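PDB 3C7M: Thiol:disulfide interchange protein dsbA-like from Escherichia coli, which forms disulfide bonds in other proteins by handing over its own, working with DsbI to introduce an essential disulfide into the sulfotransferase AssT. Local coordinates for residues A82-S85 with L86-N90; D156-I160 with Q161-A165. All coordinates share one frame; numbering follows the deposited sequence. Where two conformers were deposited one is given.

How the interactions relate
In each contact a glycine with positive phi is the first residue to leave helical geometry, Gly83 after helix 65-81 and Gly162 at the end of helix 154-161, but interactions 1 and 2 sit on opposite sides of the chain's centre. Their centres are about 26 Å apart and their nearest atoms about 12 Å. The central beta-sheet relates them only indirectly: Leu86 and Phe87 pack on strand 52-57, while Ala165 pairs with the neighbouring strand 20-25. Interaction 2 is the one beside the redox centre, since Val163 and Pro164 touch Cys32 and Val163 also touches Cys29. The side chain of Val163 lies about 12 Å from a bound cadmium ion. Interaction 1 is a surface loop.

Interaction 1: A82-S85 with L86-N90; sequences AGIS and LFDAN
The carboxylate of Asp88 is gripped through both of its oxygens, and a water ties it back to the backbone of Ser85. Asp88 OD2 accepts a hydrogen bond from this water at 2.8 Å, and the water in turn accepts from Ser85 N at 3.0 Å. The other oxygen, Asp88 OD1, takes the N-H of Asn90 at 2.7 Å from Asn90 N and closes an Asx turn. OD1 accepts through its anti lone pair, pointing away from OD2, and the N-H...O angle of 165° is close to straight. With chi1 at -166°, CG lies opposite the backbone N and next to the carbonyl carbon, which carries the carboxylate forward to Asn90. The two oxygens thus have separate duties, one turning the chain onward and the other tying it back to the preceding residues.

The backbone of Ser85 to Asp88 forms a type I beta turn, closed by Asp88 N to Ser85 O at 3.1 Å. A second bond inside the turn, from Phe87 N to Ser85 OG at 3.2 Å, is nearly linear (169°), although Ser85 was modelled in two conformers and this bond is conditional on one of them. At the root of the Asp88 side chain, Ile84 CG2 rests on CB at 3.8 Å, the two side chains crossing at about a right angle.

After helix 65-81, Gly83 is the first residue to leave helical geometry; its positive phi and two bonds back into the last turn make a Schellman motif. The chain then crosses the surface toward helix 92-106, whose Lys94 NZ donates to Phe87 O. Leu86 turns inward onto Phe53 and Pro55 of strand 52-57, and the ring of Phe87 meets that of Phe53 while touching Thr40 and Ser44 of helix 40-46.

Interaction 2: D156-I160 with Q161-A165; sequences DVAKI and QGVPA
Gln161 follows Ile160 directly, and their side chains cross at an oblique angle. Its CB begins beside the Ile160 carbonyl, and chi1 of 53° sets CG between the backbone N and the carbonyl carbon, where it approaches Ile160 CG2 at 4.2 Å. The bend at chi2 then swings the amide across toward the following loop. At the tip, NE2 donates to Pro164 O at 3.2 Å with an angle of 161°, and the acceptor lies almost in the amide plane. NE2 also reaches a water at 3.1 Å, while OE1 accepts from Thr176 N, so both ends of the amide are held.

That water joins the helix end to the loop with four bonds: it accepts from Gln161 N (2.9 Å) as well as NE2, and donates to Val157 O (2.7 Å) and Gly162 O. Direct backbone support is slighter, since the bond from Gly162 N to Ala158 O is weak, its angle being only 129°.

The loop is the cis-proline loop of the thioredoxin fold: the peptide bond before Pro164 is cis. Here it packs beside the redox-active cysteines, Val163 touching Cys29 and Cys32 and Pro164 touching Cys32 and Phe31. These cysteines are reduced in this structure.

Two apolar pairs close the join between helix and loop. Ala158 CB meets Val163 CG1 at 4.0 Å. One residue earlier in the helix, Val157 CG1 lies 3.9 Å from the CB of Ala165, whose backbone bonds to Val24 as strand 165-168 enters the sheet.

Interaction 1: A82-S85 with L86-N90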
loop_
_atom_site.group_PDB
_atom_site.type_symbol
_atom_site.label_atom_id
_atom_site.label_comp_id
_atom_site.label_asym_id
_atom_site.label_seq_id
_atom_site.Cartn_x
_atom_site.Cartn_y
_atom_site.Cartn_z
ATOM N N ALA A 82 4.199 16.433 -5.799
ATOM C CA ALA A 82 3.993 16.892 -7.176
ATOM C C ALA A 82 2.513 16.934 -7.573
ATOM O O ALA A 82 2.181 17.290 -8.707
ATOM C CB ALA A 82 4.791 16.028 -8.150
ATOM N N GLY A 83 1.634 16.575 -6.640
ATOM C CA GLY A 83 0.189 16.560 -6.878
ATOM C C GLY A 83 -0.233 15.464 -7.840
ATOM O O GLY A 83 -1.228 15.607 -8.562
ATOM N N ILE A 84 0.521 14.367 -7.846
ATOM C CA ILE A 84 0.255 13.235 -8.733
ATOM C C ILE A 84 -0.470 12.125 -7.978
ATOM O O ILE A 84 0.002 11.655 -6.934
ATOM C CB ILE A 84 1.567 12.693 -9.379
ATOM C CG1 ILE A 84 2.243 13.790 -10.215
ATOM C CG2 ILE A 84 1.287 11.452 -10.240
ATOM C CD1 ILE A 84 3.663 13.466 -10.660
ATOM N N SER A 85 -1.613 11.715 -8.517
ATOM C CA SER A 85 -2.381 10.595 -7.984
ATOM C C SER A 85 -1.571 9.302 -8.053
ATOM O O SER A 85 -0.812 9.087 -8.998
ATOM C CB SER A 85 -3.681 10.437 -8.771
ATOM O OG SER A 85 -4.261 9.167 -8.554
ATOM N N LEU A 86 -1.748 8.435 -7.061
ATOM C CA LEU A 86 -0.976 7.186 -7.004
ATOM C C LEU A 86 -1.410 6.154 -8.056
ATOM O O LEU A 86 -0.793 5.096 -8.188
ATOM C CB LEU A 86 -0.997 6.598 -5.588
ATOM C CG LEU A 86 -0.466 7.514 -4.474
ATOM C CD1 LEU A 86 -0.566 6.827 -3.132
ATOM C CD2 LEU A 86 0.975 7.965 -4.724
ATOM N N PHE A 87 -2.456 6.481 -8.815
ATOM C CA PHE A 87 -2.925 5.623 -9.909
ATOM C C PHE A 87 -2.659 6.220 -11.275
ATOM O O PHE A 87 -2.940 5.591 -12.295
ATOM C CB PHE A 87 -4.410 5.339 -9.747
ATOM C CG PHE A 87 -4.747 4.771 -8.421
ATOM C CD1 PHE A 87 -4.444 3.445 -8.134
ATOM C CD2 PHE A 87 -5.322 5.567 -7.441
ATOM C CE1 PHE A 87 -4.726 2.907 -6.891
ATOM C CE2 PHE A 87 -5.605 5.048 -6.200
ATOM C CZ PHE A 87 -5.307 3.708 -5.923
ATOM N N ASP A 88 -2.114 7.432 -11.279
ATOM C CA ASP A 88 -1.762 8.143 -12.507
ATOM C C ASP A 88 -0.647 7.422 -13.252
ATOM O O ASP A 88 0.223 6.787 -12.640
ATOM C CB ASP A 88 -1.336 9.580 -12.176
ATOM C CG ASP A 88 -1.274 10.475 -13.398
ATOM O OD1 ASP A 88 -0.285 10.392 -14.157
ATOM O OD2 ASP A 88 -2.208 11.284 -13.585
ATOM N N ALA A 89 -0.684 7.529 -14.579
ATOM C CA ALA A 89 0.336 6.949 -15.441
ATOM C C ALA A 89 1.730 7.478 -15.106
ATOM O O ALA A 89 2.726 6.790 -15.334
ATOM C CB ALA A 89 -0.000 7.208 -16.904
ATOM N N ASN A 90 1.784 8.686 -14.546
ATOM C CA ASN A 90 3.047 9.316 -14.170
ATOM C C ASN A 90 3.465 9.075 -12.715
ATOM O O ASN A 90 4.479 9.611 -12.276
ATOM C CB ASN A 90 3.010 10.824 -14.446
ATOM C CG ASN A 90 2.791 11.151 -15.915
ATOM O OD1 ASN A 90 3.456 10.602 -16.797
ATOM N ND2 ASN A 90 1.858 12.059 -16.181
HETATM O O HOH W 1 -2.522 12.700 -11.213
#

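Interaction 2: D156-I160 with Q161-A165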
loop_
_atom_site.group_PDB
_atom_site.type_symbol
_atom_site.label_atom_id
_atom_site.label_comp_id
_atom_site.label_asym_id
_atom_site.label_seq_id
_atom_site.Cartn_x
_atom_site.Cartn_y
_atom_site.Cartn_z
ATOM N N ASP A 156 0.264 -4.960 13.266
ATOM C CA ASP A 156 -0.871 -5.340 14.105
ATOM C C ASP A 156 -2.169 -5.416 13.312
ATOM O O ASP A 156 -3.039 -6.234 13.610
ATOM C CB ASP A 156 -0.988 -4.409 15.310
ATOM C CG ASP A 156 0.104 -4.661 16.349
ATOM O OD1 ASP A 156 0.641 -5.790 16.394
ATOM O OD2 ASP A 156 0.411 -3.735 17.123
ATOM N N VAL A 157 -2.294 -4.599 12.277
ATOM C CA VAL A 157 -3.492 -4.677 11.435
ATOM C C VAL A 157 -3.487 -5.971 10.608
ATOM O O VAL A 157 -4.527 -6.635 10.438
ATOM C CB VAL A 157 -3.616 -3.431 10.530
ATOM C CG1 VAL A 157 -4.749 -3.597 9.509
ATOM C CG2 VAL A 157 -3.857 -2.183 11.386
ATOM N N ALA A 158 -2.315 -6.332 10.094
ATOM C CA ALA A 158 -2.170 -7.528 9.268
ATOM C C ALA A 158 -2.533 -8.834 9.990
ATOM O O ALA A 158 -2.839 -9.832 9.340
ATOM C CB ALA A 158 -0.757 -7.608 8.677
ATOM N N LYS A 159 -2.489 -8.818 11.321
ATOM C CA LYS A 159 -2.811 -9.998 12.143
ATOM C C LYS A 159 -4.245 -10.481 12.020
ATOM O O LYS A 159 -4.526 -11.676 12.185
ATOM C CB LYS A 159 -2.591 -9.691 13.621
ATOM C CG LYS A 159 -1.160 -9.525 14.038
ATOM C CD LYS A 159 -1.132 -9.140 15.497
ATOM C CE LYS A 159 0.281 -9.004 16.002
ATOM N NZ LYS A 159 0.270 -8.673 17.446
ATOM N N ILE A 160 -5.160 -9.549 11.772
ATOM C CA ILE A 160 -6.586 -9.844 11.835
ATOM C C ILE A 160 -7.015 -10.787 10.716
ATOM O O ILE A 160 -7.601 -11.842 10.980
ATOM C CB ILE A 160 -7.416 -8.550 11.847
ATOM C CG1 ILE A 160 -7.168 -7.810 13.156
ATOM C CG2 ILE A 160 -8.904 -8.859 11.708
ATOM C CD1 ILE A 160 -6.798 -6.388 12.991
ATOM N N GLN A 161 -6.709 -10.422 9.472
ATOM C CA GLN A 161 -7.101 -11.251 8.333
ATOM C C GLN A 161 -6.090 -11.194 7.186
ATOM O O GLN A 161 -6.428 -11.427 6.025
ATOM C CB GLN A 161 -8.528 -10.899 7.872
ATOM C CG GLN A 161 -8.773 -9.410 7.591
ATOM C CD GLN A 161 -8.525 -9.054 6.144
ATOM O OE1 GLN A 161 -9.205 -9.558 5.244
ATOM N NE2 GLN A 161 -7.546 -8.190 5.904
ATOM N N GLY A 162 -4.835 -10.913 7.535
ATOM C CA GLY A 162 -3.743 -10.913 6.570
ATOM C C GLY A 162 -3.670 -9.637 5.761
ATOM O O GLY A 162 -4.230 -8.610 6.143
ATOM N N VAL A 163 -2.956 -9.709 4.645
ATOM C CA VAL A 163 -2.941 -8.628 3.668
ATOM C C VAL A 163 -3.500 -9.142 2.337
ATOM O O VAL A 163 -3.392 -10.335 2.040
ATOM C CB VAL A 163 -1.525 -8.002 3.494
ATOM C CG1 VAL A 163 -1.152 -7.172 4.716
ATOM C CG2 VAL A 163 -0.470 -9.074 3.219
ATOM N N PRO A 164 -4.109 -8.257 1.531
ATOM C CA PRO A 164 -4.308 -6.832 1.775
ATOM C C PRO A 164 -5.310 -6.561 2.888
ATOM O O PRO A 164 -6.200 -7.383 3.145
ATOM C CB PRO A 164 -4.863 -6.319 0.446
ATOM C CG PRO A 164 -5.509 -7.516 -0.176
ATOM C CD PRO A 164 -4.668 -8.678 0.234
ATOM N N ALA A 165 -5.150 -5.412 3.534
ATOM C CA ALA A 165 -6.072 -4.981 4.577
ATOM C C ALA A 165 -6.535 -3.563 4.237
ATOM O O ALA A 165 -5.779 -2.588 4.375
ATOM C CB ALA A 165 -5.395 -5.047 5.941
HETATM O O HOH W 2 -5.720 -7.920 8.390
#